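Local coordinates for oxidoreductase (Bordetella pertussis, PDB 3Q2K), which probably uses NAD to oxidise the sugar of UDP-GlcNAcA, a step required for making 2,3-diacetamido-2,3-dideoxy-D-mannuronic acid, at residues P124-V136 against G342-A354. Numbering follows the deposited sequence.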
loop_
_atom_site.group_PDB
_atom_site.type_symbol
_atom_site.label_atom_id
_atom_site.label_comp_id
_atom_site.label_asym_id
_atom_site.label_seq_id
_atom_site.Cartn_x
_atom_site.Cartn_y
_atom_site.Cartn_z
ATOM N N PRO C 124 -4.156 -20.298 -25.742
ATOM C CA PRO C 124 -2.905 -19.579 -25.561
ATOM C C PRO C 124 -1.880 -20.638 -25.160
ATOM O O PRO C 124 -2.259 -21.783 -24.890
ATOM C CB PRO C 124 -3.227 -18.693 -24.360
ATOM C CG PRO C 124 -4.052 -19.619 -23.508
ATOM C CD PRO C 124 -4.933 -20.376 -24.491
ATOM N N MET C 125 -0.607 -20.280 -25.050
ATOM C CA MET C 125 0.398 -21.327 -24.863
ATOM C C MET C 125 0.316 -21.955 -23.475
ATOM O O MET C 125 0.844 -23.045 -23.257
ATOM C CB MET C 125 1.807 -20.755 -25.072
ATOM C CG MET C 125 2.204 -19.565 -24.189
ATOM S SD MET C 125 3.675 -18.657 -24.759
ATOM C CE MET C 125 4.838 -20.025 -24.797
ATOM N N ALA C 126 -0.253 -21.239 -22.511
ATOM C CA ALA C 126 -0.438 -21.840 -21.187
ATOM C C ALA C 126 -1.467 -20.975 -20.473
ATOM O O ALA C 126 -1.978 -20.029 -21.066
ATOM C CB ALA C 126 0.863 -21.810 -20.408
ATOM N N THR C 127 -1.815 -21.336 -19.244
ATOM C CA THR C 127 -2.739 -20.571 -18.416
ATOM C C THR C 127 -1.958 -19.983 -17.233
ATOM O O THR C 127 -2.469 -19.149 -16.485
ATOM C CB THR C 127 -3.850 -21.500 -17.882
ATOM O OG1 THR C 127 -3.192 -22.620 -17.286
ATOM C CG2 THR C 127 -4.705 -22.094 -18.996
ATOM N N ARG C 128 -0.721 -20.426 -17.025
ATOM C CA ARG C 128 0.101 -19.881 -15.947
ATOM C C ARG C 128 1.415 -19.294 -16.431
ATOM O O ARG C 128 2.071 -19.874 -17.299
ATOM C CB ARG C 128 0.355 -20.966 -14.897
ATOM C CG ARG C 128 -0.937 -21.313 -14.171
ATOM C CD ARG C 128 -0.932 -22.750 -13.684
ATOM N NE ARG C 128 -2.075 -22.978 -12.806
ATOM C CZ ARG C 128 -2.196 -23.977 -11.932
ATOM N NH1 ARG C 128 -1.268 -24.906 -11.767
ATOM N NH2 ARG C 128 -3.277 -24.075 -11.173
ATOM N N TRP C 129 1.787 -18.138 -15.892
ATOM C CA TRP C 129 3.009 -17.495 -16.368
ATOM C C TRP C 129 4.226 -18.422 -16.336
ATOM O O TRP C 129 4.923 -18.631 -17.327
ATOM C CB TRP C 129 3.256 -16.202 -15.593
ATOM C CG TRP C 129 4.522 -15.464 -15.885
ATOM C CD1 TRP C 129 5.502 -15.165 -14.974
ATOM C CD2 TRP C 129 4.969 -14.938 -17.141
ATOM N NE1 TRP C 129 6.529 -14.486 -15.593
ATOM C CE2 TRP C 129 6.235 -14.352 -16.924
ATOM C CE3 TRP C 129 4.443 -14.939 -18.435
ATOM C CZ2 TRP C 129 6.967 -13.731 -17.940
ATOM C CZ3 TRP C 129 5.155 -14.295 -19.444
ATOM C CH2 TRP C 129 6.415 -13.713 -19.195
ATOM N N GLU C 130 4.453 -19.067 -15.201
ATOM C CA GLU C 130 5.656 -19.873 -14.998
ATOM C C GLU C 130 5.636 -21.052 -15.961
ATOM O O GLU C 130 6.686 -21.469 -16.434
ATOM C CB GLU C 130 5.749 -20.401 -13.556
ATOM C CG GLU C 130 6.282 -19.388 -12.550
ATOM C CD GLU C 130 7.578 -18.731 -12.996
ATOM O OE1 GLU C 130 8.411 -19.418 -13.622
ATOM O OE2 GLU C 130 7.791 -17.524 -12.748
ATOM N N ASP C 131 4.463 -21.559 -16.321
ATOM C CA ASP C 131 4.431 -22.770 -17.140
ATOM C C ASP C 131 4.834 -22.313 -18.531
ATOM O O ASP C 131 5.545 -23.011 -19.258
ATOM C CB ASP C 131 3.054 -23.440 -17.219
ATOM C CG ASP C 131 2.577 -23.978 -15.879
ATOM O OD1 ASP C 131 3.410 -24.055 -14.957
ATOM O OD2 ASP C 131 1.389 -24.320 -15.702
ATOM N N GLY C 132 4.339 -21.151 -18.932
ATOM C CA GLY C 132 4.703 -20.652 -20.255
ATOM C C GLY C 132 6.195 -20.360 -20.374
ATOM O O GLY C 132 6.787 -20.674 -21.408
ATOM N N LYS C 133 6.823 -19.755 -19.366
ATOM C CA LYS C 133 8.284 -19.668 -19.343
ATOM C C LYS C 133 9.007 -21.015 -19.456
ATOM O O LYS C 133 9.998 -21.151 -20.178
ATOM C CB LYS C 133 8.807 -18.874 -18.145
ATOM C CG LYS C 133 8.545 -17.367 -18.249
ATOM C CD LYS C 133 9.254 -16.539 -17.181
ATOM C CE LYS C 133 8.794 -17.044 -15.824
ATOM N NZ LYS C 133 9.026 -16.132 -14.672
ATOM N N ARG C 134 8.534 -22.021 -18.731
ATOM C CA ARG C 134 9.157 -23.339 -18.749
ATOM C C ARG C 134 9.012 -23.990 -20.122
ATOM O O ARG C 134 9.978 -24.591 -20.595
ATOM C CB ARG C 134 8.502 -24.228 -17.699
ATOM C CG ARG C 134 9.437 -24.739 -16.627
ATOM C CD ARG C 134 8.694 -25.852 -15.910
ATOM N NE ARG C 134 7.382 -25.410 -15.438
ATOM C CZ ARG C 134 7.151 -24.575 -14.426
ATOM N NH1 ARG C 134 5.906 -24.249 -14.099
ATOM N NH2 ARG C 134 8.142 -24.040 -13.727
ATOM N N MET C 135 7.856 -23.863 -20.768
ATOM C CA MET C 135 7.683 -24.346 -22.146
ATOM C C MET C 135 8.796 -23.745 -22.996
ATOM O O MET C 135 9.543 -24.486 -23.634
ATOM C CB MET C 135 6.395 -23.834 -22.810
ATOM C CG MET C 135 5.071 -24.272 -22.232
ATOM S SD MET C 135 3.903 -23.283 -23.180
ATOM C CE MET C 135 3.956 -24.131 -24.759
ATOM N N VAL C 136 8.867 -22.418 -23.079
ATOM C CA VAL C 136 9.932 -21.749 -23.831
ATOM C C VAL C 136 11.366 -22.173 -23.505
ATOM O O VAL C 136 12.221 -22.435 -24.360
ATOM C CB VAL C 136 9.850 -20.224 -23.677
ATOM C CG1 VAL C 136 10.900 -19.517 -24.524
ATOM C CG2 VAL C 136 8.450 -19.802 -24.066
ATOM N N GLY C 342 7.549 -18.970 -29.537
ATOM C CA GLY C 342 7.364 -19.040 -28.095
ATOM C C GLY C 342 7.336 -17.672 -27.448
ATOM O O GLY C 342 6.389 -17.383 -26.721
ATOM N N ARG C 343 8.338 -16.840 -27.719
ATOM C CA ARG C 343 8.451 -15.540 -27.055
ATOM C C ARG C 343 7.383 -14.547 -27.496
ATOM O O ARG C 343 6.854 -13.778 -26.693
ATOM C CB ARG C 343 9.827 -14.916 -27.282
ATOM C CG ARG C 343 10.923 -15.698 -26.578
ATOM C CD ARG C 343 12.317 -15.305 -27.032
ATOM N NE ARG C 343 13.235 -15.796 -26.006
ATOM C CZ ARG C 343 13.701 -17.038 -25.939
ATOM N NH1 ARG C 343 13.357 -17.955 -26.828
ATOM N NH2 ARG C 343 14.506 -17.407 -24.955
ATOM N N GLU C 344 7.080 -14.551 -28.790
ATOM C CA GLU C 344 5.892 -13.877 -29.299
ATOM C C GLU C 344 4.671 -14.179 -28.430
ATOM O O GLU C 344 3.901 -13.282 -28.083
ATOM C CB GLU C 344 5.591 -14.394 -30.706
ATOM C CG GLU C 344 5.457 -13.327 -31.767
ATOM C CD GLU C 344 6.184 -12.071 -31.351
ATOM O OE1 GLU C 344 5.505 -11.033 -31.344
ATOM O OE2 GLU C 344 7.375 -12.115 -30.978
ATOM N N GLY C 345 4.538 -15.450 -28.061
ATOM C CA GLY C 345 3.394 -15.988 -27.322
ATOM C C GLY C 345 3.445 -15.640 -25.846
ATOM O O GLY C 345 2.401 -15.470 -25.219
ATOM N N LEU C 346 4.652 -15.466 -25.311
ATOM C CA LEU C 346 4.808 -15.004 -23.933
ATOM C C LEU C 346 4.337 -13.560 -23.792
ATOM O O LEU C 346 3.865 -13.161 -22.734
ATOM C CB LEU C 346 6.250 -15.143 -23.439
ATOM C CG LEU C 346 6.890 -16.489 -23.094
ATOM C CD1 LEU C 346 8.398 -16.297 -22.786
ATOM C CD2 LEU C 346 6.152 -17.120 -21.925
ATOM N N GLN C 347 4.449 -12.775 -24.859
ATOM C CA GLN C 347 4.115 -11.364 -24.781
ATOM C C GLN C 347 2.645 -11.283 -24.373
ATOM O O GLN C 347 2.273 -10.603 -23.419
ATOM C CB GLN C 347 4.333 -10.700 -26.141
ATOM C CG GLN C 347 5.179 -9.450 -26.132
ATOM C CD GLN C 347 6.532 -9.644 -25.471
ATOM O OE1 GLN C 347 7.508 -9.037 -25.899
ATOM N NE2 GLN C 347 6.606 -10.468 -24.431
ATOM N N SER C 348 1.751 -11.990 -25.052
ATOM C CA SER C 348 0.353 -11.893 -24.633
ATOM C C SER C 348 0.085 -12.695 -23.347
ATOM O O SER C 348 -0.763 -12.323 -22.537
ATOM C CB SER C 348 -0.487 -12.391 -25.807
ATOM O OG SER C 348 -0.367 -13.803 -25.808
ATOM N N LEU C 349 0.811 -13.787 -23.107
ATOM C CA LEU C 349 0.627 -14.497 -21.839
ATOM C C LEU C 349 0.946 -13.561 -20.675
ATOM O O LEU C 349 0.285 -13.604 -19.644
ATOM C CB LEU C 349 1.525 -15.732 -21.720
ATOM C CG LEU C 349 1.323 -16.532 -20.426
ATOM C CD1 LEU C 349 -0.155 -16.862 -20.239
ATOM C CD2 LEU C 349 2.086 -17.867 -20.436
ATOM N N ALA C 350 1.987 -12.749 -20.827
ATOM C CA ALA C 350 2.346 -11.757 -19.820
ATOM C C ALA C 350 1.284 -10.695 -19.539
ATOM O O ALA C 350 1.017 -10.428 -18.370
ATOM C CB ALA C 350 3.700 -11.118 -20.138
ATOM N N LEU C 351 0.688 -10.076 -20.557
ATOM C CA LEU C 351 -0.498 -9.251 -20.345
ATOM C C LEU C 351 -1.688 -9.963 -19.701
ATOM O O LEU C 351 -2.378 -9.387 -18.859
ATOM C CB LEU C 351 -0.998 -8.716 -21.686
ATOM C CG LEU C 351 -0.150 -7.576 -22.242
ATOM C CD1 LEU C 351 -0.676 -7.223 -23.618
ATOM C CD2 LEU C 351 -0.343 -6.413 -21.282
ATOM N N LEU C 352 -1.983 -11.192 -20.112
ATOM C CA LEU C 352 -3.119 -11.875 -19.500
ATOM C C LEU C 352 -2.748 -12.048 -18.043
ATOM O O LEU C 352 -3.620 -11.917 -17.185
ATOM C CB LEU C 352 -3.382 -13.273 -20.089
ATOM C CG LEU C 352 -3.639 -13.255 -21.596
ATOM C CD1 LEU C 352 -3.596 -14.671 -22.158
ATOM C CD2 LEU C 352 -4.968 -12.566 -21.881
ATOM N N THR C 353 -1.501 -12.427 -17.771
ATOM C CA THR C 353 -1.128 -12.668 -16.376
ATOM C C THR C 353 -1.306 -11.363 -15.597
ATOM O O THR C 353 -1.876 -11.317 -14.505
ATOM C CB THR C 353 0.330 -13.175 -16.241
ATOM O OG1 THR C 353 0.479 -14.385 -16.984
ATOM C CG2 THR C 353 0.677 -13.529 -14.796
ATOM N N ALA C 354 -0.838 -10.269 -16.187
ATOM C CA ALA C 354 -0.916 -8.969 -15.523
ATOM C C ALA C 354 -2.378 -8.573 -15.290
ATOM O O ALA C 354 -2.789 -8.159 -14.197
ATOM C CB ALA C 354 -0.177 -7.904 -16.374
#
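Gly342, with no side chain, opens its helix close to Val136 and Met125, whose CE lies 3.6 Å from Gly342 O. Arg343 runs out extended and turns one guanidinium face to Val136, with CG1 of Val136 3.7 Å from NH1 of Arg343; the charge is paired with Asp140 and with Glu199 of the second subunit. At Gly345 the Met125 sulfur comes close against the bare backbone, SD of Met125 lying 3.2 Å from C of Gly345. Leu346 fits as a knob among Gly132, Lys133, Val136 and Trp129. CD1 of Leu346 meets CG2 of Val136 tip to tip at 3.7 Å, while CD2 rests on the Gly132 backbone. One turn on, Leu349 swings CG anti to its backbone N (chi1 -178°) and lays CD2 3.8 Å from CA of Gly132, directly against the glycine backbone; CD1 faces Ala126 O. The Trp129 indole is itself a knob among Leu346, Leu349, Ala350 and Thr353, with CZ3 of Trp129 3.6 Å from CB of Ala350. Lys133 CD lies over one indole face, and Trp129 NE1 is bonded to Asp370 O, which helps hold the ring's rotation. Thr353 closes the row, its OG1 3.6 Å from CB of Trp129 and bonded back to Leu349 O. No hydrogen bond joins the segments. Helices 129-136 and 342-354, antiparallel at 173° with axes 9.9 Å apart, pack knobs into holes, with Gly132, Gly342 and Gly345 in the interface, and join the NAD-binding Rossmann fold to the C-terminal alpha/beta domain of the GFO/IDH/MocA family.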